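Local coordinates for protein piwi (Drosophila melanogaster, PDB 6KR6) that binds piRNAs and acts with them in the repression of transposable elements, at residues Met576-Ile582 with Tyr593-Ser599; Met764-Tyr769 with Val777-Tyr783. All coordinates share one frame; numbering follows the deposited sequence.

Interaction 1: residues Met576-Ile582 with Tyr593-Ser599; sequences MTIGFDI and YGALIAS. With ZN (zinc ion), chain N.
Tyr593 meets the facing strand through its backbone, its O accepting a CA-H contact from Ile582 CA at 3.2 Å while the ring leads away. Gly594 pairs with Ile582 without hydrogen bonds; a side chain here would point toward the Phe580 ring, so the absence of one is consistent with the close fit of Gly594 beside it. Ala595 and Asp581 form a hydrogen-bonded pair: Ala595 N gives to Asp581 O, and Asp581 N gives to Ala595 O. Ala595 CB and the Asp581 side chain leave from the same face, but the carboxylate turns away from the strand pair to grip the zinc ion with OD1 and OD2, both at 2.0 Å. By similarity Asp581 is catalytic, and Asp652 also binds this zinc.

Leu596 projects from the other face. With CG anti to the backbone N (chi1 -176°), its CD1 lies 3.6 Å from Ile578 CG2. Leu596 CB sits at the edge of the Phe580 ring, 4.1 Å from Phe580 CD1. Replacing Phe580 with alanine would probably open a gap beside Leu596 and Gly594 and leave Leu596 freer to turn. Ile597 returns to the face of Asp581 and Ala595, exchanging two backbone hydrogen bonds with Gly579. Ala598 CB meets the CE end of the extended Met576 at 3.5 Å. Ser599 closes the ladder with its hydroxyl: Thr577 N donates to Ser599 OG over 3.0 Å, almost straight at 177°, while Ser599 N bonds to Thr577 O.

This is an antiparallel hairpin of the RNase H-like Piwi fold. Helix 625-640 covers the face of Met576, Phe580 and Leu596, and helix 779-795 covers that of Asp581, Ala595 and Ile597. Strand 646-652 runs parallel beside 575-584, and strand 608-614 runs antiparallel beside 592-599.

Interaction 2: residues Met764-Tyr769 with Val777-Tyr783; sequences MCHLYY and VPAVCQY. With HG (mercury (II) ion), chain G; nucleotides of chain B.
Tyr768 lays one face of its ring over the aliphatic part of Gln782, whose CG stands 3.5 Å from the ring centroid and only 14° off the ring normal, a CH-pi contact. Tyr768 CG is anti to its own N (chi1 -173°), which carries the ring out across the helix that holds Gln782. The ring's far end bears the hydroxyl: Tyr768 OH donates to OP1 of U4 of chain B over 2.8 Å, with the phosphate oxygen at the ring edge, in its plane. Tyrosine suits the site by combining a broad apolar face with a polar end.

The second ring, Tyr783, meets Tyr768 obliquely, centroids 5.0 Å apart and planes at 48°. Its hydroxyl works both ways, accepting from Tyr769 N at 3.0 Å and giving a weak bond to Leu767 O.

Gln782 and Tyr783 belong to the first turns of helix 779-795 of the RNase H-like Piwi domain, with Pro778 at its N-cap; the phosphate contact is consistent with the grip on guide RNA in Argonautes. The facing loop makes a type I turn from Met764 to Leu767. Ala779, small enough to nestle against it, places CB 3.6 Å from Leu767 CB, and its N donates to Met764 O at 2.9 Å. Turned to another side of the helix, Cys781 SG binds mercury together with Asp652.

From the N terminus, strand 575-584 comes first and is closed on strand 592-599 by interaction 1, a hairpin with ten residues between the paired segments. Interaction 2 opens only after this is complete: the loop following helix 754-764 turns back onto the start of helix 779-795, closing a shorter excursion of seven residues. The two are in series, neither nested nor crossed, yet they touch in space. Val780 CG2 packs on Gly579 N at 3.5 Å, Ile597 CG1 lies against Tyr783 CB, and Met764 CE reaches Thr577 OG1. Together they tie the hairpin whose first strand carries the zinc ligand Asp581 to the helix and loop beside the RNA.

Interaction 1: residues Met576-Ile582 with Tyr593-Ser599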
loop_
_atom_site.group_PDB
_atom_site.type_symbol
_atom_site.label_atom_id
_atom_site.label_comp_id
_atom_site.label_asym_id
_atom_site.label_seq_id
_atom_site.Cartn_x
_atom_site.Cartn_y
_atom_site.Cartn_z
ATOM N N MET A 576 6.654 24.794 -0.841
ATOM C CA MET A 576 5.653 24.218 0.044
ATOM C C MET A 576 5.496 22.747 -0.307
ATOM O O MET A 576 5.142 22.411 -1.442
ATOM C CB MET A 576 4.323 24.958 -0.083
ATOM C CG MET A 576 3.108 24.178 0.390
ATOM S SD MET A 576 1.742 25.304 0.729
ATOM C CE MET A 576 0.340 24.199 0.632
ATOM N N THR A 577 5.775 21.877 0.657
ATOM C CA THR A 577 5.641 20.440 0.476
ATOM C C THR A 577 4.317 19.990 1.072
ATOM O O THR A 577 4.029 20.276 2.238
ATOM C CB THR A 577 6.794 19.687 1.139
ATOM O OG1 THR A 577 8.032 20.338 0.828
ATOM C CG2 THR A 577 6.848 18.255 0.636
ATOM N N ILE A 578 3.510 19.298 0.272
ATOM C CA ILE A 578 2.199 18.830 0.698
ATOM C C ILE A 578 2.202 17.311 0.740
ATOM O O ILE A 578 2.701 16.650 -0.178
ATOM C CB ILE A 578 1.074 19.334 -0.224
ATOM C CG1 ILE A 578 1.182 20.838 -0.456
ATOM C CG2 ILE A 578 -0.281 19.008 0.377
ATOM C CD1 ILE A 578 0.130 21.364 -1.411
ATOM N N GLY A 579 1.643 16.764 1.813
ATOM C CA GLY A 579 1.343 15.350 1.896
ATOM C C GLY A 579 -0.145 15.162 2.124
ATOM O O GLY A 579 -0.813 16.025 2.691
ATOM N N PHE A 580 -0.660 14.022 1.675
ATOM C CA PHE A 580 -2.092 13.761 1.749
ATOM C C PHE A 580 -2.313 12.260 1.838
ATOM O O PHE A 580 -1.694 11.500 1.090
ATOM C CB PHE A 580 -2.816 14.343 0.527
ATOM C CG PHE A 580 -4.279 13.999 0.460
ATOM C CD1 PHE A 580 -5.195 14.644 1.273
ATOM C CD2 PHE A 580 -4.740 13.044 -0.434
ATOM C CE1 PHE A 580 -6.539 14.332 1.210
ATOM C CE2 PHE A 580 -6.084 12.732 -0.501
ATOM C CZ PHE A 580 -6.983 13.378 0.322
ATOM N N ASP A 581 -3.178 11.835 2.757
ATOM C CA ASP A 581 -3.562 10.426 2.792
ATOM C C ASP A 581 -4.993 10.296 3.293
ATOM O O ASP A 581 -5.626 11.271 3.702
ATOM C CB ASP A 581 -2.603 9.577 3.644
ATOM C CG ASP A 581 -2.684 8.084 3.306
ATOM O OD1 ASP A 581 -3.552 7.702 2.493
ATOM O OD2 ASP A 581 -1.883 7.287 3.837
ATOM N N ILE A 582 -5.501 9.064 3.237
ATOM C CA ILE A 582 -6.892 8.763 3.533
ATOM C C ILE A 582 -6.958 7.570 4.476
ATOM O O ILE A 582 -6.032 6.761 4.562
ATOM C CB ILE A 582 -7.704 8.489 2.248
ATOM C CG1 ILE A 582 -6.811 7.878 1.161
ATOM C CG2 ILE A 582 -8.338 9.772 1.740
ATOM C CD1 ILE A 582 -6.442 6.422 1.380
ATOM N N TYR A 593 -11.714 9.568 5.911
ATOM C CA TYR A 593 -11.148 10.858 6.283
ATOM C C TYR A 593 -9.871 11.110 5.497
ATOM O O TYR A 593 -8.992 10.243 5.437
ATOM C CB TYR A 593 -10.872 10.920 7.786
ATOM C CG TYR A 593 -12.126 10.873 8.623
ATOM C CD1 TYR A 593 -12.883 12.018 8.836
ATOM C CD2 TYR A 593 -12.559 9.685 9.194
ATOM C CE1 TYR A 593 -14.034 11.981 9.599
ATOM C CE2 TYR A 593 -13.708 9.638 9.958
ATOM C CZ TYR A 593 -14.441 10.789 10.158
ATOM O OH TYR A 593 -15.588 10.754 10.917
ATOM N N GLY A 594 -9.785 12.290 4.889
ATOM C CA GLY A 594 -8.600 12.723 4.179
ATOM C C GLY A 594 -7.858 13.803 4.932
ATOM O O GLY A 594 -8.438 14.831 5.308
ATOM N N ALA A 595 -6.570 13.565 5.170
ATOM C CA ALA A 595 -5.707 14.472 5.911
ATOM C C ALA A 595 -4.649 15.052 4.984
ATOM O O ALA A 595 -4.056 14.331 4.167
ATOM C CB ALA A 595 -5.040 13.755 7.086
ATOM N N LEU A 596 -4.419 16.358 5.130
ATOM C CA LEU A 596 -3.495 17.116 4.298
ATOM C C LEU A 596 -2.556 17.922 5.185
ATOM O O LEU A 596 -3.007 18.679 6.054
ATOM C CB LEU A 596 -4.248 18.046 3.342
ATOM C CG LEU A 596 -3.384 18.817 2.343
ATOM C CD1 LEU A 596 -3.845 18.540 0.921
ATOM C CD2 LEU A 596 -3.405 20.310 2.636
ATOM N N ILE A 597 -1.256 17.754 4.955
ATOM C CA ILE A 597 -0.201 18.440 5.687
ATOM C C ILE A 597 0.576 19.295 4.697
ATOM O O ILE A 597 0.787 18.887 3.552
ATOM C CB ILE A 597 0.740 17.445 6.395
ATOM C CG1 ILE A 597 -0.056 16.282 6.995
ATOM C CG2 ILE A 597 1.567 18.152 7.461
ATOM C CD1 ILE A 597 -1.064 16.682 8.047
ATOM N N ALA A 598 1.008 20.475 5.138
ATOM C CA ALA A 598 1.657 21.430 4.245
ATOM C C ALA A 598 2.755 22.170 4.991
ATOM O O ALA A 598 2.497 22.782 6.029
ATOM C CB ALA A 598 0.637 22.417 3.677
ATOM N N SER A 599 3.970 22.129 4.452
ATOM C CA SER A 599 5.072 22.898 5.009
ATOM C C SER A 599 4.962 24.359 4.581
ATOM O O SER A 599 4.181 24.719 3.696
ATOM C CB SER A 599 6.414 22.317 4.571
ATOM O OG SER A 599 6.815 22.846 3.318
HETATM ZN ZN ZN N . -2.605 5.927 2.486
#

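Interaction 2: residues Met764-Tyr769 with Val777-Tyr783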
loop_
_atom_site.group_PDB
_atom_site.type_symbol
_atom_site.label_atom_id
_atom_site.label_comp_id
_atom_site.label_asym_id
_atom_site.label_seq_id
_atom_site.Cartn_x
_atom_site.Cartn_y
_atom_site.Cartn_z
ATOM N N MET A 764 13.240 15.208 2.418
ATOM C CA MET A 764 11.927 15.270 3.049
ATOM C C MET A 764 11.606 14.006 3.831
ATOM O O MET A 764 10.702 14.023 4.673
ATOM C CB MET A 764 10.846 15.522 1.995
ATOM C CG MET A 764 10.978 16.852 1.264
ATOM S SD MET A 764 11.020 18.276 2.370
ATOM C CE MET A 764 9.480 18.064 3.258
ATOM N N CYS A 765 12.312 12.910 3.558
ATOM C CA CYS A 765 12.173 11.698 4.359
ATOM C C CYS A 765 12.819 11.799 5.742
ATOM O O CYS A 765 12.693 10.854 6.527
ATOM C CB CYS A 765 12.761 10.501 3.607
ATOM S SG CYS A 765 11.648 9.771 2.384
ATOM N N HIS A 766 13.490 12.905 6.068
ATOM C CA HIS A 766 14.208 13.043 7.333
ATOM C C HIS A 766 13.430 13.801 8.405
ATOM O O HIS A 766 13.966 14.011 9.498
ATOM C CB HIS A 766 15.549 13.762 7.113
ATOM C CG HIS A 766 16.592 12.930 6.432
ATOM N ND1 HIS A 766 16.597 12.708 5.072
ATOM C CD2 HIS A 766 17.677 12.286 6.923
ATOM C CE1 HIS A 766 17.634 11.953 4.755
ATOM N NE2 HIS A 766 18.306 11.683 5.860
ATOM N N LEU A 767 12.191 14.215 8.134
ATOM C CA LEU A 767 11.529 15.235 8.939
ATOM C C LEU A 767 10.309 14.719 9.701
ATOM O O LEU A 767 9.420 15.501 10.049
ATOM C CB LEU A 767 11.130 16.418 8.056
ATOM C CG LEU A 767 12.259 17.245 7.437
ATOM C CD1 LEU A 767 11.719 18.138 6.332
ATOM C CD2 LEU A 767 12.962 18.076 8.500
ATOM N N TYR A 768 10.242 13.419 9.977
ATOM C CA TYR A 768 9.173 12.872 10.810
ATOM C C TYR A 768 9.672 12.832 12.250
ATOM O O TYR A 768 10.512 11.999 12.602
ATOM C CB TYR A 768 8.743 11.488 10.333
ATOM C CG TYR A 768 7.527 10.958 11.064
ATOM C CD1 TYR A 768 6.293 11.583 10.939
ATOM C CD2 TYR A 768 7.613 9.835 11.876
ATOM C CE1 TYR A 768 5.179 11.109 11.607
ATOM C CE2 TYR A 768 6.505 9.351 12.544
ATOM C CZ TYR A 768 5.292 9.991 12.406
ATOM O OH TYR A 768 4.188 9.510 13.071
ATOM N N TYR A 769 9.141 13.725 13.084
ATOM C CA TYR A 769 9.710 13.981 14.400
ATOM C C TYR A 769 9.395 12.901 15.429
ATOM O O TYR A 769 10.030 12.883 16.489
ATOM C CB TYR A 769 9.231 15.342 14.905
ATOM C CG TYR A 769 9.722 16.492 14.055
ATOM C CD1 TYR A 769 11.024 16.509 13.567
ATOM C CD2 TYR A 769 8.885 17.549 13.729
ATOM C CE1 TYR A 769 11.478 17.552 12.785
ATOM C CE2 TYR A 769 9.329 18.596 12.947
ATOM C CZ TYR A 769 10.627 18.593 12.478
ATOM O OH TYR A 769 11.071 19.634 11.699
ATOM N N VAL A 777 8.382 6.846 4.027
ATOM C CA VAL A 777 7.743 7.784 3.105
ATOM C C VAL A 777 8.214 9.195 3.435
ATOM O O VAL A 777 8.819 9.406 4.497
ATOM C CB VAL A 777 6.211 7.682 3.184
ATOM C CG1 VAL A 777 5.751 6.265 2.890
ATOM C CG2 VAL A 777 5.715 8.148 4.548
ATOM N N PRO A 778 7.987 10.181 2.564
ATOM C CA PRO A 778 8.233 11.575 2.950
ATOM C C PRO A 778 7.487 11.940 4.227
ATOM O O PRO A 778 6.437 11.376 4.542
ATOM C CB PRO A 778 7.719 12.368 1.745
ATOM C CG PRO A 778 7.944 11.451 0.595
ATOM C CD PRO A 778 7.717 10.054 1.119
ATOM N N ALA A 779 8.045 12.908 4.960
ATOM C CA ALA A 779 7.556 13.212 6.303
ATOM C C ALA A 779 6.114 13.701 6.286
ATOM O O ALA A 779 5.304 13.290 7.125
ATOM C CB ALA A 779 8.456 14.248 6.963
ATOM N N VAL A 780 5.776 14.589 5.348
ATOM C CA VAL A 780 4.410 15.100 5.278
ATOM C C VAL A 780 3.419 13.975 5.012
ATOM O O VAL A 780 2.296 13.991 5.529
ATOM C CB VAL A 780 4.309 16.213 4.217
ATOM C CG1 VAL A 780 5.075 17.448 4.669
ATOM C CG2 VAL A 780 4.841 15.722 2.880
ATOM N N CYS A 781 3.821 12.966 4.235
ATOM C CA CYS A 781 2.926 11.847 3.954
ATOM C C CYS A 781 2.680 11.007 5.203
ATOM O O CYS A 781 1.547 10.581 5.463
ATOM C CB CYS A 781 3.505 10.987 2.830
ATOM S SG CYS A 781 2.308 10.429 1.595
ATOM N N GLN A 782 3.731 10.758 5.990
ATOM C CA GLN A 782 3.562 10.023 7.239
ATOM C C GLN A 782 2.726 10.822 8.234
ATOM O O GLN A 782 1.922 10.251 8.980
ATOM C CB GLN A 782 4.929 9.678 7.831
ATOM C CG GLN A 782 4.871 8.792 9.066
ATOM C CD GLN A 782 4.711 7.322 8.730
ATOM O OE1 GLN A 782 5.251 6.837 7.735
ATOM N NE2 GLN A 782 3.967 6.603 9.563
ATOM N N TYR A 783 2.899 12.147 8.253
ATOM C CA TYR A 783 2.049 13.001 9.079
ATOM C C TYR A 783 0.588 12.883 8.667
ATOM O O TYR A 783 -0.301 12.786 9.522
ATOM C CB TYR A 783 2.507 14.456 8.980
ATOM C CG TYR A 783 3.784 14.783 9.727
ATOM C CD1 TYR A 783 3.982 14.350 11.031
ATOM C CD2 TYR A 783 4.789 15.533 9.125
ATOM C CE1 TYR A 783 5.145 14.653 11.713
ATOM C CE2 TYR A 783 5.955 15.837 9.798
ATOM C CZ TYR A 783 6.127 15.395 11.091
ATOM O OH TYR A 783 7.288 15.698 11.762
HETATM HG HG HG G . 2.019 8.317 3.326
ATOM P P U B 4 4.437 6.167 15.692
ATOM O OP1 U B 4 4.129 7.463 15.037
ATOM O OP2 U B 4 3.503 5.605 16.702
ATOM O "O5'" U B 4 4.630 5.082 14.545
ATOM C "C5'" U B 4 5.761 5.138 13.683
ATOM C "C4'" U B 4 6.268 3.762 13.333
ATOM O "O4'" U B 4 6.599 3.048 14.556
ATOM C "C3'" U B 4 5.283 2.877 12.570
ATOM O "O3'" U B 4 5.984 2.102 11.598
ATOM C "C2'" U B 4 4.725 1.962 13.657
ATOM O "O2'" U B 4 4.250 0.717 13.192
ATOM C "C1'" U B 4 5.930 1.802 14.579
ATOM N N1 U B 4 5.570 1.490 15.971
ATOM C C2 U B 4 6.461 0.756 16.731
ATOM O O2 U B 4 7.541 0.377 16.308
ATOM N N3 U B 4 6.048 0.496 18.014
ATOM C C4 U B 4 4.856 0.875 18.598
ATOM O O4 U B 4 4.626 0.561 19.767
ATOM C C5 U B 4 3.983 1.621 17.744
ATOM C C6 U B 4 4.360 1.891 16.490
#